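Local atomic coordinates of carboxylesterase YbfK (Bacillus subtilis, PDB entry 4CCY), a protein that hydrolyses carboxylic esters to an alcohol and a carboxylate, as a cytoplasmic carboxylesterase of the alpha/beta hydrolase superfamily. Residues A[18-23]-A[196-201]; A[110-115]-A[143-148]; A[137-142]-A[234-239]. One frame throughout, in Å; residues are numbered along the deposited sequence.

Contact 1: residues A[18-23]-A[196-201]; sequences YQAYDQ and LQRQIV
Gln-199 lays its side-chain amide against the ring of Tyr-21, while the neighbouring Ala-20 keeps the two helices close. The apolar part of the contact is small. The methyl of Ala-20 points at the helix opposite, and its CB rests 3.8 Å from CA of Gln-199, with CB of Gln-199 slightly farther off. On the outer margin the aliphatic stem of Arg-198 passes loosely, its CG 4.2 Å from CB of Ala-20. Alanine suits this place because it adds almost no bulk: the CA atoms of Ala-20 and Gln-199 approach to 4.9 Å, and the axes of the two short helical segments to 8.5 Å.

The second kind of interaction is an amide over an aromatic face. With CG anti to the backbone N (chi1 180°) and the chain extended beyond it, Gln-199 reaches across the gap and sets NE2 3.6 Å from CG of Tyr-21, above the rim rather than the centre of the ring. The amide and ring planes are only 21° apart, so the polar group lies nearly flat on the aromatic surface.

No hydrogen bond joins the two segments. The buried amide is satisfied outside them, OE1 by Ser-24 OG and NE2 by Ser-66 OG; with a hydroxyl at both oxygen and nitrogen, it is held in place. The Tyr-21 hydroxyl is hydrogen-bonded to Asp-87, and Lys-94 makes a cation-pi contact with the tyrosine ring. Glutamine is thus apt here, long enough to span the gap and ending in an amide that offers both an acceptor and a donor.

Helix 12-24 runs nearly antiparallel to helix 194-205, at 156° between the segments. Facing away from it, Ile-200 packs on Ile-182 of helix 175-186, so helix 194-205 lies between the N-terminal helix and helix 175-186.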
loop_
_atom_site.group_PDB
_atom_site.type_symbol
_atom_site.label_atom_id
_atom_site.label_comp_id
_atom_site.label_asym_id
_atom_site.label_seq_id
_atom_site.Cartn_x
_atom_site.Cartn_y
_atom_site.Cartn_z
ATOM N N TYR A 18 17.400 -7.688 3.050
ATOM C CA TYR A 18 17.549 -6.729 4.140
ATOM C C TYR A 18 18.606 -5.678 3.790
ATOM O O TYR A 18 18.401 -4.493 4.019
ATOM C CB TYR A 18 17.855 -7.447 5.475
ATOM C CG TYR A 18 16.617 -7.849 6.282
ATOM C CD1 TYR A 18 15.745 -8.844 5.829
ATOM C CD2 TYR A 18 16.329 -7.233 7.514
ATOM C CE1 TYR A 18 14.616 -9.203 6.563
ATOM C CE2 TYR A 18 15.204 -7.585 8.262
ATOM C CZ TYR A 18 14.346 -8.567 7.777
ATOM O OH TYR A 18 13.225 -8.916 8.509
ATOM N N GLN A 19 19.715 -6.115 3.191
ATOM C CA GLN A 19 20.752 -5.190 2.748
ATOM C C GLN A 19 20.226 -4.235 1.674
ATOM O O GLN A 19 20.435 -3.030 1.769
ATOM C CB GLN A 19 22.011 -5.934 2.273
ATOM C CG GLN A 19 22.868 -6.490 3.413
ATOM C CD GLN A 19 24.005 -7.386 2.935
ATOM O OE1 GLN A 19 24.147 -7.652 1.739
ATOM N NE2 GLN A 19 24.827 -7.851 3.872
ATOM N N ALA A 20 19.529 -4.771 0.673
ATOM C CA ALA A 20 18.940 -3.939 -0.375
ATOM C C ALA A 20 17.921 -2.923 0.176
ATOM O O ALA A 20 17.912 -1.771 -0.253
ATOM C CB ALA A 20 18.322 -4.803 -1.475
ATOM N N TYR A 21 17.067 -3.366 1.109
ATOM C CA TYR A 21 16.099 -2.510 1.819
ATOM C C TYR A 21 16.809 -1.343 2.519
ATOM O O TYR A 21 16.399 -0.194 2.389
ATOM C CB TYR A 21 15.324 -3.346 2.854
ATOM C CG TYR A 21 14.000 -2.779 3.365
ATOM C CD1 TYR A 21 13.761 -1.394 3.427
ATOM C CD2 TYR A 21 13.005 -3.629 3.829
ATOM C CE1 TYR A 21 12.558 -0.891 3.900
ATOM C CE2 TYR A 21 11.804 -3.133 4.319
ATOM C CZ TYR A 21 11.586 -1.760 4.350
ATOM O OH TYR A 21 10.406 -1.258 4.836
ATOM N N ASP A 22 17.866 -1.641 3.273
ATOM C CA ASP A 22 18.634 -0.578 3.933
ATOM C C ASP A 22 19.231 0.406 2.925
ATOM O O ASP A 22 19.238 1.610 3.174
ATOM C CB ASP A 22 19.704 -1.160 4.853
ATOM C CG ASP A 22 19.111 -1.870 6.060
ATOM O OD1 ASP A 22 17.923 -1.622 6.388
ATOM O OD2 ASP A 22 19.826 -2.680 6.683
ATOM N N GLN A 23 19.703 -0.101 1.785
ATOM C CA GLN A 23 20.158 0.771 0.691
ATOM C C GLN A 23 19.043 1.703 0.268
ATOM O O GLN A 23 19.250 2.907 0.165
ATOM C CB GLN A 23 20.541 -0.007 -0.563
ATOM C CG GLN A 23 21.299 -1.288 -0.358
ATOM C CD GLN A 23 22.754 -1.035 -0.146
ATOM O OE1 GLN A 23 23.133 -0.407 0.835
ATOM N NE2 GLN A 23 23.580 -1.513 -1.061
ATOM N N LEU A 196 15.264 0.814 -5.693
ATOM C CA LEU A 196 13.987 0.110 -5.569
ATOM C C LEU A 196 13.883 -1.099 -6.489
ATOM O O LEU A 196 13.379 -2.142 -6.078
ATOM C CB LEU A 196 12.784 1.041 -5.773
ATOM C CG LEU A 196 11.968 1.383 -4.524
ATOM C CD1 LEU A 196 10.723 2.178 -4.899
ATOM C CD2 LEU A 196 11.577 0.126 -3.744
ATOM N N GLN A 197 14.363 -0.949 -7.722
ATOM C CA GLN A 197 14.467 -2.052 -8.676
ATOM C C GLN A 197 15.186 -3.224 -8.019
ATOM O O GLN A 197 14.689 -4.357 -8.016
ATOM C CB GLN A 197 15.250 -1.599 -9.916
ATOM C CG GLN A 197 15.424 -2.665 -10.998
ATOM C CD GLN A 197 14.210 -2.804 -11.900
ATOM O OE1 GLN A 197 13.419 -1.868 -12.039
ATOM N NE2 GLN A 197 14.057 -3.979 -12.522
ATOM N N ARG A 198 16.337 -2.930 -7.423
ATOM C CA ARG A 198 17.178 -3.952 -6.826
ATOM C C ARG A 198 16.492 -4.654 -5.648
ATOM O O ARG A 198 16.512 -5.886 -5.556
ATOM C CB ARG A 198 18.518 -3.340 -6.398
ATOM C CG ARG A 198 19.356 -4.253 -5.527
ATOM C CD ARG A 198 20.123 -5.241 -6.384
ATOM N NE ARG A 198 20.513 -6.432 -5.629
ATOM C CZ ARG A 198 19.855 -7.587 -5.668
ATOM N NH1 ARG A 198 18.764 -7.707 -6.420
ATOM N NH2 ARG A 198 20.290 -8.623 -4.958
ATOM N N GLN A 199 15.877 -3.860 -4.770
ATOM C CA GLN A 199 15.238 -4.368 -3.565
ATOM C C GLN A 199 14.093 -5.324 -3.887
ATOM O O GLN A 199 14.010 -6.412 -3.318
ATOM C CB GLN A 199 14.737 -3.220 -2.683
ATOM C CG GLN A 199 14.056 -3.716 -1.417
ATOM C CD GLN A 199 13.394 -2.624 -0.603
ATOM O OE1 GLN A 199 13.827 -1.479 -0.611
ATOM N NE2 GLN A 199 12.355 -2.985 0.129
ATOM N N ILE A 200 13.222 -4.910 -4.800
ATOM C CA ILE A 200 12.087 -5.724 -5.217
ATOM C C ILE A 200 12.538 -7.058 -5.833
ATOM O O ILE A 200 11.963 -8.111 -5.527
ATOM C CB ILE A 200 11.162 -4.939 -6.181
ATOM C CG1 ILE A 200 10.537 -3.753 -5.445
ATOM C CG2 ILE A 200 10.088 -5.847 -6.772
ATOM C CD1 ILE A 200 9.869 -2.763 -6.367
ATOM N N VAL A 201 13.563 -7.007 -6.687
ATOM C CA VAL A 201 14.148 -8.213 -7.288
ATOM C C VAL A 201 14.691 -9.140 -6.205
ATOM O O VAL A 201 14.384 -10.327 -6.198
ATOM C CB VAL A 201 15.230 -7.872 -8.341
ATOM C CG1 VAL A 201 15.995 -9.117 -8.796
ATOM C CG2 VAL A 201 14.593 -7.195 -9.543
#

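Contact 2: residues A[110-115]-A[143-148]; sequences WMKDVF and PERVER
Phe-115 and Arg-145 pass alongside each other, running opposite ways, the aromatic ring heading for the backbone of Arg-145 while the guanidinium doubles back toward the stem of Phe-115. The ring presents its edge: CE2 lies 3.3 Å from the carbonyl oxygen of Arg-145, which sits near the ring plane, where the faintly positive C-H groups suit an oxygen. At the other end NH2 of Arg-145 comes obliquely to within 3.5 Å of CB of Phe-115, and the guanidinium stands almost perpendicular to the ring, 88° between planes. What brings it there is a fold in the arginine chain, bent at both chi2 (-65°) and chi3 (-66°).

Several bonds hold that group still. NE donates to the carbonyl of Glu-121, NH2 to that of Leu-120, and NH2 also forms a salt bridge with Asp-116; arginine fits because it can serve acceptors in the last turn of helix 104-118 and just beyond its end.

Lys-112 crosses Arg-145 at about a right angle, its CG 4.1 Å from NH1. Its extended chain then carries NZ onward, away from the like charge, to a water 2.9 Å from NZ. The same water donates to OE2 of Glu-144 at 2.7 Å, a bridge between opposite charges that do not touch directly.

Phe-115 also reaches Ile-58, Leu-125 and Phe-138, so an alanine here would probably open a gap beneath helix 104-118 and leave the ring of Phe-138 without its aromatic neighbour.

Strand 146-152, which begins just after Arg-145, pairs in parallel with strand 123-128 after the intervening helix 130-141. This is a beta-alpha-beta crossover of the alpha/beta hydrolase sheet, with helix 104-118 packed beside the crossover helix.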
loop_
_atom_site.group_PDB
_atom_site.type_symbol
_atom_site.label_atom_id
_atom_site.label_comp_id
_atom_site.label_asym_id
_atom_site.label_seq_id
_atom_site.Cartn_x
_atom_site.Cartn_y
_atom_site.Cartn_z
ATOM N N TRP A 110 -5.322 -7.176 12.360
ATOM C CA TRP A 110 -3.909 -6.796 12.294
ATOM C C TRP A 110 -3.743 -5.293 12.432
ATOM O O TRP A 110 -2.950 -4.834 13.240
ATOM C CB TRP A 110 -3.273 -7.277 10.980
ATOM C CG TRP A 110 -1.900 -6.684 10.719
ATOM C CD1 TRP A 110 -0.765 -6.791 11.515
ATOM C CD2 TRP A 110 -1.487 -5.856 9.582
ATOM N NE1 TRP A 110 0.298 -6.122 10.956
ATOM C CE2 TRP A 110 -0.073 -5.524 9.804
ATOM C CE3 TRP A 110 -2.119 -5.377 8.440
ATOM C CZ2 TRP A 110 0.660 -4.752 8.899
ATOM C CZ3 TRP A 110 -1.375 -4.581 7.549
ATOM C CH2 TRP A 110 -0.021 -4.280 7.775
ATOM N N MET A 111 -4.513 -4.525 11.655
ATOM C CA MET A 111 -4.410 -3.063 11.677
ATOM C C MET A 111 -4.875 -2.443 12.990
ATOM O O MET A 111 -4.293 -1.448 13.427
ATOM C CB MET A 111 -5.129 -2.423 10.480
ATOM C CG MET A 111 -4.892 -0.915 10.287
ATOM S SD MET A 111 -3.166 -0.311 10.230
ATOM C CE MET A 111 -2.379 -1.505 9.140
ATOM N N LYS A 112 -5.919 -3.010 13.609
ATOM C CA LYS A 112 -6.341 -2.576 14.949
ATOM C C LYS A 112 -5.214 -2.735 15.969
ATOM O O LYS A 112 -4.985 -1.832 16.768
ATOM C CB LYS A 112 -7.591 -3.322 15.436
ATOM C CG LYS A 112 -8.893 -2.854 14.813
ATOM C CD LYS A 112 -10.076 -3.509 15.518
ATOM C CE LYS A 112 -11.282 -3.564 14.599
ATOM N NZ LYS A 112 -12.415 -4.240 15.285
ATOM N N ASP A 113 -4.506 -3.865 15.920
ATOM C CA ASP A 113 -3.340 -4.099 16.791
ATOM C C ASP A 113 -2.239 -3.062 16.541
ATOM O O ASP A 113 -1.606 -2.580 17.477
ATOM C CB ASP A 113 -2.735 -5.490 16.557
ATOM C CG ASP A 113 -3.575 -6.626 17.111
ATOM O OD1 ASP A 113 -4.630 -6.387 17.737
ATOM O OD2 ASP A 113 -3.157 -7.794 16.906
ATOM N N VAL A 114 -1.985 -2.756 15.267
ATOM C CA VAL A 114 -0.999 -1.724 14.919
ATOM C C VAL A 114 -1.414 -0.388 15.550
ATOM O O VAL A 114 -0.640 0.216 16.276
ATOM C CB VAL A 114 -0.773 -1.593 13.392
ATOM C CG1 VAL A 114 0.101 -0.393 13.071
ATOM C CG2 VAL A 114 -0.140 -2.860 12.823
ATOM N N PHE A 115 -2.647 0.041 15.288
ATOM C CA PHE A 115 -3.214 1.249 15.909
ATOM C C PHE A 115 -3.035 1.231 17.430
ATOM O O PHE A 115 -2.533 2.202 18.012
ATOM C CB PHE A 115 -4.705 1.381 15.574
ATOM C CG PHE A 115 -4.991 2.090 14.271
ATOM C CD1 PHE A 115 -4.400 1.674 13.072
ATOM C CD2 PHE A 115 -5.876 3.166 14.236
ATOM C CE1 PHE A 115 -4.693 2.315 11.871
ATOM C CE2 PHE A 115 -6.160 3.809 13.038
ATOM C CZ PHE A 115 -5.580 3.378 11.858
ATOM N N PRO A 143 -14.630 1.655 10.675
ATOM C CA PRO A 143 -14.773 3.062 10.303
ATOM C C PRO A 143 -14.535 3.999 11.476
ATOM O O PRO A 143 -14.109 5.121 11.269
ATOM C CB PRO A 143 -16.233 3.164 9.846
ATOM C CG PRO A 143 -16.932 2.018 10.501
ATOM C CD PRO A 143 -15.909 0.922 10.587
ATOM N N GLU A 144 -14.806 3.528 12.691
ATOM C CA GLU A 144 -14.636 4.338 13.897
ATOM C C GLU A 144 -13.175 4.709 14.170
ATOM O O GLU A 144 -12.899 5.624 14.948
ATOM C CB GLU A 144 -15.277 3.646 15.123
ATOM C CG GLU A 144 -14.493 2.462 15.703
ATOM C CD GLU A 144 -14.571 1.179 14.870
ATOM O OE1 GLU A 144 -15.385 1.084 13.933
ATOM O OE2 GLU A 144 -13.811 0.241 15.161
ATOM N N ARG A 145 -12.248 3.997 13.525
ATOM C CA ARG A 145 -10.822 4.232 13.718
ATOM C C ARG A 145 -10.209 5.064 12.589
ATOM O O ARG A 145 -9.024 5.368 12.613
ATOM C CB ARG A 145 -10.069 2.901 13.866
ATOM C CG ARG A 145 -10.681 1.932 14.877
ATOM C CD ARG A 145 -10.640 2.441 16.313
ATOM N NE ARG A 145 -9.281 2.558 16.859
ATOM C CZ ARG A 145 -8.586 1.555 17.386
ATOM N NH1 ARG A 145 -9.097 0.321 17.428
ATOM N NH2 ARG A 145 -7.367 1.782 17.866
ATOM N N VAL A 146 -11.029 5.451 11.620
ATOM C CA VAL A 146 -10.542 6.156 10.434
ATOM C C VAL A 146 -11.001 7.608 10.410
ATOM O O VAL A 146 -12.198 7.884 10.568
ATOM C CB VAL A 146 -11.042 5.463 9.143
ATOM C CG1 VAL A 146 -10.408 6.093 7.908
ATOM C CG2 VAL A 146 -10.775 3.960 9.199
ATOM N N GLU A 147 -10.052 8.521 10.198
ATOM C CA GLU A 147 -10.370 9.906 9.842
ATOM C C GLU A 147 -10.692 9.984 8.332
ATOM O O GLU A 147 -11.834 9.779 7.938
ATOM C CB GLU A 147 -9.232 10.867 10.238
ATOM C CG GLU A 147 -8.964 11.025 11.748
ATOM C CD GLU A 147 -10.162 11.576 12.527
ATOM O OE1 GLU A 147 -10.928 12.384 11.968
ATOM O OE2 GLU A 147 -10.354 11.209 13.707
ATOM N N ARG A 148 -9.684 10.246 7.495
ATOM C CA ARG A 148 -9.853 10.302 6.033
ATOM C C ARG A 148 -8.997 9.250 5.345
ATOM O O ARG A 148 -7.929 8.901 5.838
ATOM C CB ARG A 148 -9.534 11.707 5.492
ATOM C CG ARG A 148 -10.468 12.790 6.019
ATOM C CD ARG A 148 -10.316 14.125 5.293
ATOM N NE ARG A 148 -11.628 14.759 5.247
ATOM C CZ ARG A 148 -12.182 15.331 4.191
ATOM N NH1 ARG A 148 -11.528 15.437 3.042
ATOM N NH2 ARG A 148 -13.401 15.844 4.310
HETATM O O HOH W 1 -14.377 -2.256 14.362
#

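Contact 3: residues A[137-142]-A[234-239]; sequences NFLLRA and VPVLLM
Leu-139 lies across Val-234 and Val-236, joining helix 130-141 to the start of strand 236-241, and the residue leading into it, in the central sheet of the alpha/beta hydrolase fold. Helices packed on the two faces of a largely parallel sheet make the alpha/beta/alpha layers of that fold, and here the glue is purely apolar.

The tight part consists of three buried side chains. CB of Leu-139 lies 3.9 Å from CG2 of Val-234, and its branch tip CD2 continues to CG2 of Val-236 at 3.8 Å, while CD2 and CG2 of Val-234 are 4.2 Å apart. Leu-139 meets Val-236 at about a right angle. Its CG sits between the backbone N and the carbonyl carbon (chi1 62°), an unusual choice within a helix, which, together with chi2, turns CD2 to the strand. Leucine has the length to bridge from helix to sheet; the beta-branched valines suit an extended backbone and offer compact, firm surfaces. Leu-139 also touches Ala-149 of strand 146-152, the sheet neighbour of strand 236-241, and Ile-232 in the preceding loop. Pro-235, between the two valines, turns away and packs on Phe-290 of helix 280-290.

The looser side belongs to the helix surface turned from the strand. Leu-140 points away, partly exposed, and leans on loop residues such as Phe-224. Arg-141 is exposed, as befits a long charged chain at the helix end, and is tethered one turn back to Asn-137, whose ND2 is bonded to the carbonyl of Arg-104. In that tether NE of Arg-141 donates to OD1 of Asn-137 over 3.1 Å with an N-H...O angle of 148°; the oxygen lies in the guanidinium plane, but NE stands 27° off the carbonyl plane of the asparagine.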
loop_
_atom_site.group_PDB
_atom_site.type_symbol
_atom_site.label_atom_id
_atom_site.label_comp_id
_atom_site.label_asym_id
_atom_site.label_seq_id
_atom_site.Cartn_x
_atom_site.Cartn_y
_atom_site.Cartn_z
ATOM N N ASN A 137 -10.783 -2.195 2.996
ATOM C CA ASN A 137 -11.222 -3.213 3.954
ATOM C C ASN A 137 -11.293 -2.682 5.393
ATOM O O ASN A 137 -12.270 -2.933 6.112
ATOM C CB ASN A 137 -10.310 -4.445 3.892
ATOM C CG ASN A 137 -10.808 -5.576 4.769
ATOM O OD1 ASN A 137 -11.862 -6.162 4.495
ATOM N ND2 ASN A 137 -10.054 -5.895 5.832
ATOM N N PHE A 138 -10.256 -1.943 5.799
ATOM C CA PHE A 138 -10.211 -1.327 7.136
ATOM C C PHE A 138 -11.322 -0.298 7.395
ATOM O O PHE A 138 -11.992 -0.360 8.424
ATOM C CB PHE A 138 -8.812 -0.726 7.437
ATOM C CG PHE A 138 -8.624 -0.338 8.886
ATOM C CD1 PHE A 138 -8.601 -1.306 9.877
ATOM C CD2 PHE A 138 -8.498 1.006 9.259
ATOM C CE1 PHE A 138 -8.445 -0.955 11.217
ATOM C CE2 PHE A 138 -8.339 1.364 10.590
ATOM C CZ PHE A 138 -8.306 0.381 11.572
ATOM N N LEU A 139 -11.529 0.644 6.475
ATOM C CA LEU A 139 -12.556 1.671 6.679
ATOM C C LEU A 139 -13.975 1.067 6.701
ATOM O O LEU A 139 -14.872 1.624 7.338
ATOM C CB LEU A 139 -12.440 2.808 5.647
ATOM C CG LEU A 139 -12.633 2.467 4.166
ATOM C CD1 LEU A 139 -14.102 2.477 3.781
ATOM C CD2 LEU A 139 -11.835 3.421 3.293
ATOM N N LEU A 140 -14.169 -0.065 6.017
ATOM C CA LEU A 140 -15.438 -0.795 6.069
ATOM C C LEU A 140 -15.626 -1.510 7.399
ATOM O O LEU A 140 -16.714 -1.494 7.970
ATOM C CB LEU A 140 -15.531 -1.826 4.940
ATOM C CG LEU A 140 -15.863 -1.374 3.518
ATOM C CD1 LEU A 140 -15.619 -2.518 2.544
ATOM C CD2 LEU A 140 -17.306 -0.896 3.418
ATOM N N ARG A 141 -14.577 -2.166 7.881
ATOM C CA ARG A 141 -14.688 -2.974 9.098
ATOM C C ARG A 141 -14.391 -2.193 10.370
ATOM O O ARG A 141 -14.781 -2.617 11.449
ATOM C CB ARG A 141 -13.748 -4.176 9.041
ATOM C CG ARG A 141 -14.212 -5.275 8.110
ATOM C CD ARG A 141 -13.094 -6.271 7.869
ATOM N NE ARG A 141 -13.488 -7.288 6.900
ATOM C CZ ARG A 141 -14.212 -8.367 7.198
ATOM N NH1 ARG A 141 -14.631 -8.581 8.438
ATOM N NH2 ARG A 141 -14.528 -9.229 6.244
ATOM N N ALA A 142 -13.667 -1.083 10.253
ATOM C CA ALA A 142 -13.335 -0.286 11.436
ATOM C C ALA A 142 -13.454 1.207 11.178
ATOM O O ALA A 142 -12.518 1.952 11.459
ATOM C CB ALA A 142 -11.949 -0.635 11.961
ATOM N N VAL A 234 -16.951 7.020 5.459
ATOM C CA VAL A 234 -15.816 7.941 5.693
ATOM C C VAL A 234 -15.385 8.594 4.376
ATOM O O VAL A 234 -15.634 8.030 3.311
ATOM C CB VAL A 234 -14.588 7.258 6.370
ATOM C CG1 VAL A 234 -15.006 6.374 7.549
ATOM C CG2 VAL A 234 -13.750 6.469 5.367
ATOM N N PRO A 235 -14.752 9.786 4.441
ATOM C CA PRO A 235 -14.258 10.414 3.215
ATOM C C PRO A 235 -13.136 9.614 2.560
ATOM O O PRO A 235 -12.113 9.309 3.202
ATOM C CB PRO A 235 -13.722 11.768 3.694
ATOM C CG PRO A 235 -14.398 12.010 5.009
ATOM C CD PRO A 235 -14.563 10.651 5.620
ATOM N N VAL A 236 -13.331 9.296 1.282
ATOM C CA VAL A 236 -12.377 8.539 0.511
ATOM C C VAL A 236 -11.902 9.390 -0.673
ATOM O O VAL A 236 -12.716 10.024 -1.358
ATOM C CB VAL A 236 -12.982 7.193 0.018
ATOM C CG1 VAL A 236 -12.057 6.475 -0.966
ATOM C CG2 VAL A 236 -13.317 6.281 1.196
ATOM N N LEU A 237 -10.585 9.411 -0.879
ATOM C CA LEU A 237 -9.983 9.871 -2.127
ATOM C C LEU A 237 -9.447 8.657 -2.892
ATOM O O LEU A 237 -8.609 7.909 -2.369
ATOM C CB LEU A 237 -8.845 10.863 -1.859
ATOM C CG LEU A 237 -7.935 11.172 -3.054
ATOM C CD1 LEU A 237 -8.663 11.936 -4.169
ATOM C CD2 LEU A 237 -6.700 11.925 -2.603
ATOM N N LEU A 238 -9.940 8.469 -4.114
ATOM C CA LEU A 238 -9.567 7.342 -4.968
ATOM C C LEU A 238 -8.852 7.813 -6.238
ATOM O O LEU A 238 -9.408 8.602 -7.021
ATOM C CB LEU A 238 -10.811 6.531 -5.360
ATOM C CG LEU A 238 -10.572 5.268 -6.207
ATOM C CD1 LEU A 238 -9.613 4.295 -5.527
ATOM C CD2 LEU A 238 -11.880 4.574 -6.548
ATOM N N MET A 239 -7.634 7.316 -6.447
ATOM C CA MET A 239 -6.818 7.753 -7.571
ATOM C C MET A 239 -6.351 6.576 -8.421
ATOM O O MET A 239 -5.817 5.603 -7.910
ATOM C CB MET A 239 -5.607 8.574 -7.086
ATOM C CG MET A 239 -5.991 9.795 -6.248
ATOM S SD MET A 239 -4.566 10.766 -5.724
ATOM C CE MET A 239 -4.134 11.596 -7.240
#

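Contacts 2 and 3 are neighbours, their centres about 10 Å apart, and meet directly where CZ of Phe-115 lies 3.6 Å from CE2 of Phe-138. Both reach the same sheet, through adjacent strands 146-152 and 236-241. Contact 1 stands on the other side of the chain's centre, about 29 Å from contact 2 and 30 Å from contact 3, centre to centre. None of the three contains a residue of the catalytic triad or the sodium sites. Contact 3 is related to the probable triad through the chain: helix 130-141 directly follows Ser-129, the probable nucleophile, and strand 236-241 leads to Glu-244, a probable charge-relay partner, which also belongs to a sodium site.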